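Local coordinates for protein anti-H(O) lectin 1 (PDB 1FX5) that binds L-fucose as a calcium- and manganese-containing legume lectin and so recognises the H antigen of blood group O, at residues K16-A24 and L41-I52; K83-F91 and R222-F233. All coordinates share one frame; numbering follows the deposited sequence.

Contact 1: residues K16-A24 and L41-I52. Unlike the reference sequence in segment 16-24: Asn23 (reference Asp). With NAG (2-acetamido-2-deoxy-beta-D-glucopyranose), chain C.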
loop_
_atom_site.group_PDB
_atom_site.type_symbol
_atom_site.label_atom_id
_atom_site.label_comp_id
_atom_site.label_asym_id
_atom_site.label_seq_id
_atom_site.Cartn_x
_atom_site.Cartn_y
_atom_site.Cartn_z
ATOM N N LYS A 16 1.355 -10.595 -3.430
ATOM C CA LYS A 16 0.169 -10.410 -2.602
ATOM C C LYS A 16 -0.330 -8.970 -2.576
ATOM O O LYS A 16 -1.293 -8.676 -1.872
ATOM C CB LYS A 16 0.476 -10.823 -1.152
ATOM C CG LYS A 16 1.215 -12.149 -0.970
ATOM C CD LYS A 16 0.398 -13.334 -1.480
ATOM C CE LYS A 16 0.994 -14.662 -1.024
ATOM N NZ LYS A 16 0.992 -14.741 0.466
ATOM N N ASP A 17 0.308 -8.076 -3.329
ATOM C CA ASP A 17 -0.111 -6.682 -3.330
ATOM C C ASP A 17 -0.890 -6.103 -4.522
ATOM O O ASP A 17 -0.989 -4.874 -4.644
ATOM C CB ASP A 17 1.076 -5.782 -2.970
ATOM C CG ASP A 17 2.221 -5.879 -3.966
ATOM O OD1 ASP A 17 3.215 -5.140 -3.780
ATOM O OD2 ASP A 17 2.141 -6.686 -4.924
ATOM N N LEU A 18 -1.410 -6.960 -5.400
ATOM C CA LEU A 18 -2.191 -6.525 -6.572
ATOM C C LEU A 18 -3.532 -7.216 -6.442
ATOM O O LEU A 18 -3.610 -8.331 -5.926
ATOM C CB LEU A 18 -1.571 -6.979 -7.889
ATOM C CG LEU A 18 -0.231 -6.351 -8.217
ATOM C CD1 LEU A 18 0.303 -6.910 -9.513
ATOM C CD2 LEU A 18 -0.394 -4.868 -8.276
ATOM N N SER A 19 -4.586 -6.556 -6.890
ATOM C CA SER A 19 -5.931 -7.111 -6.831
ATOM C C SER A 19 -6.355 -7.335 -8.301
ATOM O O SER A 19 -6.187 -6.433 -9.138
ATOM C CB SER A 19 -6.827 -6.091 -6.121
ATOM O OG SER A 19 -8.172 -6.511 -6.089
ATOM N N PHE A 20 -6.882 -8.513 -8.635
ATOM C CA PHE A 20 -7.288 -8.772 -10.023
ATOM C C PHE A 20 -8.773 -8.983 -10.236
ATOM O O PHE A 20 -9.459 -9.537 -9.368
ATOM C CB PHE A 20 -6.612 -10.035 -10.574
ATOM C CG PHE A 20 -5.139 -10.034 -10.451
ATOM C CD1 PHE A 20 -4.529 -10.571 -9.320
ATOM C CD2 PHE A 20 -4.354 -9.448 -11.427
ATOM C CE1 PHE A 20 -3.154 -10.511 -9.169
ATOM C CE2 PHE A 20 -2.975 -9.379 -11.290
ATOM C CZ PHE A 20 -2.372 -9.910 -10.156
ATOM N N GLN A 21 -9.236 -8.645 -11.443
ATOM C CA GLN A 21 -10.642 -8.794 -11.852
ATOM C C GLN A 21 -10.629 -9.192 -13.329
ATOM O O GLN A 21 -9.778 -8.717 -14.094
ATOM C CB GLN A 21 -11.427 -7.496 -11.714
ATOM C CG GLN A 21 -11.879 -7.154 -10.330
ATOM C CD GLN A 21 -12.410 -5.742 -10.270
ATOM O OE1 GLN A 21 -13.548 -5.507 -9.890
ATOM N NE2 GLN A 21 -11.579 -4.789 -10.651
ATOM N N GLY A 22 -11.565 -10.042 -13.741
ATOM C CA GLY A 22 -11.607 -10.455 -15.132
ATOM C C GLY A 22 -10.464 -11.398 -15.452
ATOM O O GLY A 22 -10.021 -12.156 -14.582
ATOM N N ASN A 23 -9.892 -11.276 -16.640
ATOM C CA ASN A 23 -8.805 -12.160 -17.003
ATOM C C ASN A 23 -7.392 -11.613 -17.023
ATOM O O ASN A 23 -6.628 -11.914 -17.937
ATOM C CB ASN A 23 -9.161 -12.890 -18.308
ATOM C CG ASN A 23 -10.263 -13.928 -18.095
ATOM O OD1 ASN A 23 -10.053 -14.888 -17.339
ATOM N ND2 ASN A 23 -11.450 -13.709 -18.658
ATOM N N ALA A 24 -7.033 -10.822 -16.013
ATOM C CA ALA A 24 -5.686 -10.236 -15.911
ATOM C C ALA A 24 -4.863 -11.071 -14.901
ATOM O O ALA A 24 -5.444 -11.690 -14.002
ATOM C CB ALA A 24 -5.783 -8.785 -15.432
ATOM N N LEU A 41 -13.098 -17.694 -24.977
ATOM C CA LEU A 41 -13.394 -16.503 -24.162
ATOM C C LEU A 41 -14.630 -15.836 -24.726
ATOM O O LEU A 41 -14.996 -16.108 -25.863
ATOM C CB LEU A 41 -12.240 -15.494 -24.264
ATOM C CG LEU A 41 -10.855 -15.860 -23.727
ATOM C CD1 LEU A 41 -9.868 -14.819 -24.218
ATOM C CD2 LEU A 41 -10.842 -15.972 -22.187
ATOM N N PRO A 42 -15.303 -14.982 -23.940
ATOM C CA PRO A 42 -16.511 -14.270 -24.406
ATOM C C PRO A 42 -16.093 -13.363 -25.577
ATOM O O PRO A 42 -14.909 -13.057 -25.701
ATOM C CB PRO A 42 -16.882 -13.384 -23.210
ATOM C CG PRO A 42 -16.262 -14.075 -22.037
ATOM C CD PRO A 42 -14.977 -14.646 -22.541
ATOM N N ASP A 43 -17.050 -12.887 -26.388
ATOM C CA ASP A 43 -16.744 -12.007 -27.533
ATOM C C ASP A 43 -15.982 -10.758 -27.071
ATOM O O ASP A 43 -14.987 -10.355 -27.696
ATOM C CB ASP A 43 -18.023 -11.580 -28.270
ATOM C CG ASP A 43 -18.624 -12.698 -29.124
ATOM O OD1 ASP A 43 -19.702 -12.486 -29.729
ATOM O OD2 ASP A 43 -18.030 -13.796 -29.199
ATOM N N GLU A 44 -16.504 -10.106 -26.033
ATOM C CA GLU A 44 -15.890 -8.906 -25.462
ATOM C C GLU A 44 -15.172 -9.438 -24.219
ATOM O O GLU A 44 -15.825 -9.862 -23.263
ATOM C CB GLU A 44 -16.966 -7.865 -25.104
ATOM C CG GLU A 44 -17.614 -7.260 -26.355
ATOM C CD GLU A 44 -18.738 -6.271 -26.076
ATOM O OE1 GLU A 44 -18.514 -5.051 -26.147
ATOM O OE2 GLU A 44 -19.865 -6.711 -25.834
ATOM N N THR A 45 -13.843 -9.427 -24.223
ATOM C CA THR A 45 -13.105 -9.931 -23.077
ATOM C C THR A 45 -12.043 -8.944 -22.561
ATOM O O THR A 45 -11.547 -8.103 -23.326
ATOM C CB THR A 45 -12.482 -11.314 -23.438
ATOM O OG1 THR A 45 -11.859 -11.891 -22.286
ATOM C CG2 THR A 45 -11.466 -11.180 -24.550
ATOM N N GLY A 46 -11.727 -9.017 -21.262
ATOM C CA GLY A 46 -10.735 -8.119 -20.686
ATOM C C GLY A 46 -10.365 -8.390 -19.225
ATOM O O GLY A 46 -10.841 -9.378 -18.637
ATOM N N GLY A 47 -9.509 -7.538 -18.639
ATOM C CA GLY A 47 -9.099 -7.715 -17.247
ATOM C C GLY A 47 -8.714 -6.401 -16.591
ATOM O O GLY A 47 -8.565 -5.407 -17.292
ATOM N N ILE A 48 -8.585 -6.393 -15.260
ATOM C CA ILE A 48 -8.213 -5.213 -14.473
ATOM C C ILE A 48 -7.244 -5.588 -13.334
ATOM O O ILE A 48 -7.376 -6.651 -12.717
ATOM C CB ILE A 48 -9.476 -4.563 -13.807
ATOM C CG1 ILE A 48 -10.349 -3.849 -14.851
ATOM C CG2 ILE A 48 -9.064 -3.606 -12.678
ATOM C CD1 ILE A 48 -11.644 -3.262 -14.249
ATOM N N ALA A 49 -6.297 -4.709 -13.031
ATOM C CA ALA A 49 -5.335 -4.959 -11.960
ATOM C C ALA A 49 -5.094 -3.636 -11.227
ATOM O O ALA A 49 -4.805 -2.622 -11.858
ATOM C CB ALA A 49 -4.031 -5.509 -12.520
ATOM N N ARG A 50 -5.214 -3.641 -9.905
ATOM C CA ARG A 50 -5.010 -2.423 -9.115
ATOM C C ARG A 50 -4.112 -2.689 -7.942
ATOM O O ARG A 50 -4.060 -3.828 -7.458
ATOM C CB ARG A 50 -6.334 -1.959 -8.489
ATOM C CG ARG A 50 -7.569 -2.153 -9.325
ATOM C CD ARG A 50 -8.823 -1.688 -8.604
ATOM N NE ARG A 50 -10.030 -2.159 -9.279
ATOM C CZ ARG A 50 -11.165 -1.472 -9.368
ATOM N NH1 ARG A 50 -11.264 -0.264 -8.826
ATOM N NH2 ARG A 50 -12.198 -1.991 -10.017
ATOM N N TYR A 51 -3.430 -1.650 -7.457
ATOM C CA TYR A 51 -2.552 -1.816 -6.290
ATOM C C TYR A 51 -3.592 -2.059 -5.167
ATOM O O TYR A 51 -4.665 -1.432 -5.153
ATOM C CB TYR A 51 -1.697 -0.559 -6.012
ATOM C CG TYR A 51 -0.705 -0.742 -4.868
ATOM C CD1 TYR A 51 -0.775 0.057 -3.735
ATOM C CD2 TYR A 51 0.288 -1.736 -4.913
ATOM C CE1 TYR A 51 0.104 -0.123 -2.672
ATOM C CE2 TYR A 51 1.187 -1.930 -3.847
ATOM C CZ TYR A 51 1.085 -1.111 -2.728
ATOM O OH TYR A 51 1.956 -1.240 -1.653
ATOM N N ILE A 52 -3.274 -2.954 -4.234
ATOM C CA ILE A 52 -4.190 -3.289 -3.155
ATOM C C ILE A 52 -4.634 -2.210 -2.151
ATOM O O ILE A 52 -5.752 -2.257 -1.651
ATOM C CB ILE A 52 -3.727 -4.606 -2.448
ATOM C CG1 ILE A 52 -4.894 -5.245 -1.707
ATOM C CG2 ILE A 52 -2.565 -4.344 -1.509
ATOM C CD1 ILE A 52 -4.524 -6.547 -1.030
HETATM C C1 NAG C . -12.600 -14.501 -18.234
HETATM C C2 NAG C . -13.916 -13.868 -18.720
HETATM C C3 NAG C . -15.087 -14.734 -18.220
HETATM C C4 NAG C . -14.928 -16.185 -18.722
HETATM C C5 NAG C . -13.540 -16.730 -18.319
HETATM C C6 NAG C . -13.234 -18.085 -18.952
HETATM C C7 NAG C . -13.724 -11.453 -19.007
HETATM C C8 NAG C . -13.963 -10.080 -18.394
HETATM N N2 NAG C . -14.081 -12.497 -18.252
HETATM O O3 NAG C . -16.335 -14.169 -18.688
HETATM O O4 NAG C . -15.960 -17.025 -18.139
HETATM O O5 NAG C . -12.487 -15.837 -18.750
HETATM O O6 NAG C . -13.516 -18.076 -20.350
HETATM O O7 NAG C . -13.177 -11.570 -20.103
HETATM O O HOH W 1 3.442 -3.471 -1.512
HETATM O O HOH W 2 -8.868 -5.072 -9.559
#
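Tyr51 CD2 comes 3.4 Å from Asp17 O, obliquely to the ring. Water 1, in the ring plane at its edge, accepts from Tyr51 OH and donates to Asp17 OD1, which also receives Ser1 N of the second subunit. At the edge of the Arg50 guanidinium lie the Gln21 amide, turned 49° to it, and water 2, which joins Arg50 NE to Ser19 O. Extended from CG to NE, the Arg50 chain brings its guanidinium to the hydroxyls of Ser211 and Ser98, which take hydrogen bonds from NH1 and NH2. On the face away from Arg50, the small Ala49 CB lies 4.1 Å from Phe20 CD2. These are neighbouring antiparallel strands, 18-22 forming the edge beside 44-51 in the legume-lectin jelly roll. Ser19 with Arg50 and Gln21 with Ile48 are hydrogen-bonded pairs; Ser19 N to Arg50 O is 2.8 Å. Without a side chain, Gly22 takes a positive phi (72°) and passes close to Gly46 and Gly47. Asn23 N then bonds Gly46 O (2.9 Å), while Asn23 ND2 carries a covalently bound N-acetylglucosamine (NAG). Thr45 OG1, anti to its own N (chi1 -174°), reaches the acetyl oxygen O7 of NAG at 2.6 Å; Gly46 N donates to the same oxygen.

Contact 2: residues K83-F91 and R222-F233; sequences KAATDGLTF and RQATHEVLNWYF
Polar bonds join Arg222 to the turn at Ala84-Thr86. Bent at chi2 and chi3 (-136° and -52°), Arg222 grips Ala84 O side-on with NE (2.8 Å) and NH2 (3.0 Å), the latter on a lone pair. Thr86 N donates to Arg222 O (3.1 Å). Among ring contacts, Gly88 O sits over the centre of one face of the His226 ring, 3.6 Å above its plane, with Thr86 O at the edge; Leu89 CD2 touches His226 CD2 obliquely. Glycine suits position 88 because a CB would jam against Asp87 O at these backbone angles. The peptide before Asp87 is cis, as in other legume lectins; the Asp87 side chain turns away from segment 222-233 and ends about 5 Å from the calcium ion, with Thr86 OG1 donating to OD1. Apolar contacts pair Ala85 CB with Ala224 CB and Phe91 CZ with Phe233 CE1. The Phe91 and Trp231 side chains cross at about a right angle, CE2 4.1 Å from CZ2; Trp231 NE1 bonds Thr70 OG1. The axes of strands 88-91 and 224-233 come within 7.6 Å, at 32°: 88-91 runs between strands 122-127 and 209-219, its Asp87-Gly88 classic bulge facing Ser217, while 224-233 pairs with 64-78 and 3-8.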
loop_
_atom_site.group_PDB
_atom_site.type_symbol
_atom_site.label_atom_id
_atom_site.label_comp_id
_atom_site.label_asym_id
_atom_site.label_seq_id
_atom_site.Cartn_x
_atom_site.Cartn_y
_atom_site.Cartn_z
ATOM N N LYS A 83 -3.435 -3.195 -37.899
ATOM C CA LYS A 83 -4.371 -2.079 -38.119
ATOM C C LYS A 83 -5.765 -2.319 -37.546
ATOM O O LYS A 83 -6.363 -1.410 -36.971
ATOM C CB LYS A 83 -4.484 -1.734 -39.641
ATOM N N ALA A 84 -6.253 -3.553 -37.701
ATOM C CA ALA A 84 -7.569 -3.987 -37.237
ATOM C C ALA A 84 -7.689 -4.472 -35.776
ATOM O O ALA A 84 -8.808 -4.578 -35.262
ATOM C CB ALA A 84 -8.096 -5.078 -38.193
ATOM N N ALA A 85 -6.567 -4.774 -35.126
ATOM C CA ALA A 85 -6.562 -5.258 -33.733
ATOM C C ALA A 85 -7.124 -4.245 -32.737
ATOM O O ALA A 85 -6.875 -3.042 -32.861
ATOM C CB ALA A 85 -5.177 -5.672 -33.338
ATOM N N THR A 86 -7.828 -4.752 -31.723
ATOM C CA THR A 86 -8.465 -3.933 -30.679
ATOM C C THR A 86 -8.056 -4.483 -29.289
ATOM O O THR A 86 -7.356 -5.486 -29.243
ATOM C CB THR A 86 -10.028 -4.028 -30.844
ATOM O OG1 THR A 86 -10.489 -5.300 -30.366
ATOM C CG2 THR A 86 -10.465 -3.895 -32.319
ATOM N N ASP A 87 -8.370 -3.817 -28.161
ATOM C CA ASP A 87 -9.086 -2.531 -28.059
ATOM C C ASP A 87 -8.219 -1.462 -27.392
ATOM O O ASP A 87 -8.540 -0.275 -27.497
ATOM C CB ASP A 87 -10.379 -2.665 -27.257
ATOM C CG ASP A 87 -11.554 -3.009 -28.124
ATOM O OD1 ASP A 87 -11.900 -4.206 -28.167
ATOM O OD2 ASP A 87 -12.105 -2.106 -28.785
ATOM N N GLY A 88 -7.184 -1.894 -26.650
ATOM C CA GLY A 88 -6.290 -0.963 -25.976
ATOM C C GLY A 88 -6.140 -1.172 -24.479
ATOM O O GLY A 88 -6.565 -2.200 -23.938
ATOM N N LEU A 89 -5.448 -0.252 -23.811
ATOM C CA LEU A 89 -5.259 -0.368 -22.375
ATOM C C LEU A 89 -5.599 0.974 -21.720
ATOM O O LEU A 89 -5.672 2.011 -22.395
ATOM C CB LEU A 89 -3.860 -0.868 -22.000
ATOM C CG LEU A 89 -2.668 0.016 -22.317
ATOM C CD1 LEU A 89 -1.621 -0.125 -21.227
ATOM C CD2 LEU A 89 -2.104 -0.367 -23.664
ATOM N N THR A 90 -5.636 0.980 -20.395
ATOM C CA THR A 90 -5.983 2.180 -19.674
ATOM C C THR A 90 -5.315 2.310 -18.305
ATOM O O THR A 90 -4.979 1.277 -17.689
ATOM C CB THR A 90 -7.536 2.016 -19.421
ATOM O OG1 THR A 90 -8.306 2.891 -20.244
ATOM C CG2 THR A 90 -7.930 2.087 -17.999
ATOM N N PHE A 91 -5.022 3.551 -17.891
ATOM C CA PHE A 91 -4.441 3.803 -16.559
ATOM C C PHE A 91 -5.666 4.557 -15.972
ATOM O O PHE A 91 -6.160 5.515 -16.595
ATOM C CB PHE A 91 -3.206 4.691 -16.512
ATOM C CG PHE A 91 -2.810 5.054 -15.091
ATOM C CD1 PHE A 91 -3.227 6.252 -14.520
ATOM C CD2 PHE A 91 -2.133 4.142 -14.285
ATOM C CE1 PHE A 91 -2.993 6.537 -13.173
ATOM C CE2 PHE A 91 -1.898 4.420 -12.944
ATOM C CZ PHE A 91 -2.335 5.624 -12.388
ATOM N N ARG A 222 -10.170 -9.988 -33.686
ATOM C CA ARG A 222 -9.148 -8.946 -33.755
ATOM C C ARG A 222 -8.422 -8.859 -32.421
ATOM O O ARG A 222 -7.979 -7.789 -31.995
ATOM C CB ARG A 222 -9.771 -7.591 -34.171
ATOM C CG ARG A 222 -11.247 -7.385 -33.832
ATOM C CD ARG A 222 -12.074 -6.745 -34.997
ATOM N NE ARG A 222 -11.446 -5.528 -35.490
ATOM C CZ ARG A 222 -11.867 -4.783 -36.510
ATOM N NH1 ARG A 222 -12.953 -5.092 -37.198
ATOM N NH2 ARG A 222 -11.156 -3.717 -36.860
ATOM N N GLN A 223 -8.226 -10.027 -31.825
ATOM C CA GLN A 223 -7.570 -10.159 -30.546
ATOM C C GLN A 223 -6.125 -9.755 -30.457
ATOM O O GLN A 223 -5.349 -9.990 -31.363
ATOM C CB GLN A 223 -7.700 -11.588 -30.019
ATOM C CG GLN A 223 -9.135 -12.053 -29.810
ATOM C CD GLN A 223 -9.198 -13.418 -29.131
ATOM O OE1 GLN A 223 -8.252 -14.210 -29.206
ATOM N NE2 GLN A 223 -10.301 -13.688 -28.449
ATOM N N ALA A 224 -5.786 -9.164 -29.319
ATOM C CA ALA A 224 -4.438 -8.709 -29.017
ATOM C C ALA A 224 -4.298 -8.712 -27.491
ATOM O O ALA A 224 -5.297 -8.570 -26.767
ATOM C CB ALA A 224 -4.207 -7.313 -29.564
ATOM N N THR A 225 -3.096 -8.984 -27.003
ATOM C CA THR A 225 -2.850 -8.999 -25.572
ATOM C C THR A 225 -2.071 -7.691 -25.249
ATOM O O THR A 225 -1.314 -7.195 -26.085
ATOM C CB THR A 225 -2.097 -10.285 -25.149
ATOM O OG1 THR A 225 -1.885 -10.267 -23.724
ATOM C CG2 THR A 225 -0.764 -10.393 -25.879
ATOM N N HIS A 226 -2.323 -7.101 -24.077
ATOM C CA HIS A 226 -1.671 -5.854 -23.658
ATOM C C HIS A 226 -0.910 -6.182 -22.387
ATOM O O HIS A 226 -1.520 -6.606 -21.403
ATOM C CB HIS A 226 -2.750 -4.777 -23.434
ATOM C CG HIS A 226 -3.619 -4.553 -24.635
ATOM N ND1 HIS A 226 -4.751 -5.303 -24.884
ATOM C CD2 HIS A 226 -3.469 -3.731 -25.701
ATOM C CE1 HIS A 226 -5.256 -4.960 -26.059
ATOM N NE2 HIS A 226 -4.498 -4.007 -26.577
ATOM N N GLU A 227 0.398 -5.913 -22.395
ATOM C CA GLU A 227 1.283 -6.199 -21.264
ATOM C C GLU A 227 2.145 -5.084 -20.665
ATOM O O GLU A 227 2.771 -4.311 -21.383
ATOM C CB GLU A 227 2.159 -7.371 -21.692
ATOM C CG GLU A 227 1.298 -8.585 -21.986
ATOM C CD GLU A 227 1.946 -9.598 -22.882
ATOM O OE1 GLU A 227 2.097 -10.743 -22.453
ATOM O OE2 GLU A 227 2.269 -9.281 -24.037
ATOM N N VAL A 228 2.199 -5.047 -19.338
ATOM C CA VAL A 228 2.969 -4.044 -18.620
ATOM C C VAL A 228 4.221 -4.689 -18.059
ATOM O O VAL A 228 4.144 -5.754 -17.427
ATOM C CB VAL A 228 2.129 -3.407 -17.472
ATOM C CG1 VAL A 228 2.963 -2.390 -16.700
ATOM C CG2 VAL A 228 0.873 -2.721 -18.045
ATOM N N LEU A 229 5.361 -4.022 -18.260
ATOM C CA LEU A 229 6.656 -4.511 -17.795
ATOM C C LEU A 229 7.116 -4.067 -16.397
ATOM O O LEU A 229 7.839 -4.795 -15.711
ATOM C CB LEU A 229 7.731 -4.137 -18.820
ATOM C CG LEU A 229 7.649 -4.782 -20.200
ATOM C CD1 LEU A 229 8.476 -3.974 -21.158
ATOM C CD2 LEU A 229 8.123 -6.226 -20.163
ATOM N N ASN A 230 6.805 -2.830 -16.032
ATOM C CA ASN A 230 7.189 -2.299 -14.730
ATOM C C ASN A 230 6.234 -1.177 -14.406
ATOM O O ASN A 230 5.454 -0.748 -15.272
ATOM C CB ASN A 230 8.625 -1.780 -14.738
ATOM C CG ASN A 230 8.936 -0.945 -15.961
ATOM O OD1 ASN A 230 8.254 0.033 -16.264
ATOM N ND2 ASN A 230 9.959 -1.355 -16.697
ATOM N N TRP A 231 6.358 -0.639 -13.202
ATOM C CA TRP A 231 5.470 0.425 -12.792
ATOM C C TRP A 231 6.013 1.167 -11.590
ATOM O O TRP A 231 6.422 0.545 -10.606
ATOM C CB TRP A 231 4.131 -0.223 -12.419
ATOM C CG TRP A 231 3.001 0.690 -12.054
ATOM C CD1 TRP A 231 2.843 2.010 -12.412
ATOM C CD2 TRP A 231 1.821 0.322 -11.328
ATOM N NE1 TRP A 231 1.630 2.475 -11.955
ATOM C CE2 TRP A 231 0.982 1.462 -11.291
ATOM C CE3 TRP A 231 1.387 -0.863 -10.716
ATOM C CZ2 TRP A 231 -0.272 1.448 -10.665
ATOM C CZ3 TRP A 231 0.142 -0.877 -10.095
ATOM C CH2 TRP A 231 -0.673 0.273 -10.075
ATOM N N TYR A 232 5.983 2.492 -11.668
ATOM C CA TYR A 232 6.448 3.357 -10.598
ATOM C C TYR A 232 5.311 4.354 -10.338
ATOM O O TYR A 232 4.727 4.879 -11.305
ATOM C CB TYR A 232 7.725 4.087 -11.018
ATOM C CG TYR A 232 8.048 5.266 -10.135
ATOM C CD1 TYR A 232 8.707 5.094 -8.920
ATOM C CD2 TYR A 232 7.685 6.561 -10.514
ATOM C CE1 TYR A 232 9.006 6.179 -8.106
ATOM C CE2 TYR A 232 7.973 7.664 -9.707
ATOM C CZ TYR A 232 8.634 7.466 -8.503
ATOM O OH TYR A 232 8.933 8.556 -7.700
ATOM N N PHE A 233 5.022 4.634 -9.058
ATOM C CA PHE A 233 3.955 5.565 -8.690
ATOM C C PHE A 233 4.259 6.309 -7.409
ATOM O O PHE A 233 4.709 5.707 -6.429
ATOM C CB PHE A 233 2.643 4.797 -8.471
ATOM C CG PHE A 233 1.488 5.664 -8.033
ATOM C CD1 PHE A 233 0.635 6.229 -8.972
ATOM C CD2 PHE A 233 1.257 5.921 -6.678
ATOM C CE1 PHE A 233 -0.441 7.046 -8.576
ATOM C CE2 PHE A 233 0.189 6.733 -6.271
ATOM C CZ PHE A 233 -0.661 7.298 -7.228
#

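How the contacts relate
Contact 1 is complete in the chain before contact 2 begins, and their centres lie about 13 Å apart. Contact 1 joins neighbours within a sheet, whereas contact 2 packs strand 88-94 of that sheet against strand 224-236 of the facing one. Strand 209-219 ties the two together, pairing with 44-59 on one side and with 88-94 on the other. They touch where Trp231 CH2 packs 4.3 Å from Tyr51 N, and the Phe6 ring meets both Tyr51 and Trp231. In the jelly roll, contact 1 thus connects the glycan-bearing edge with the second subunit, while contact 2 lies in the core and leads towards the calcium site.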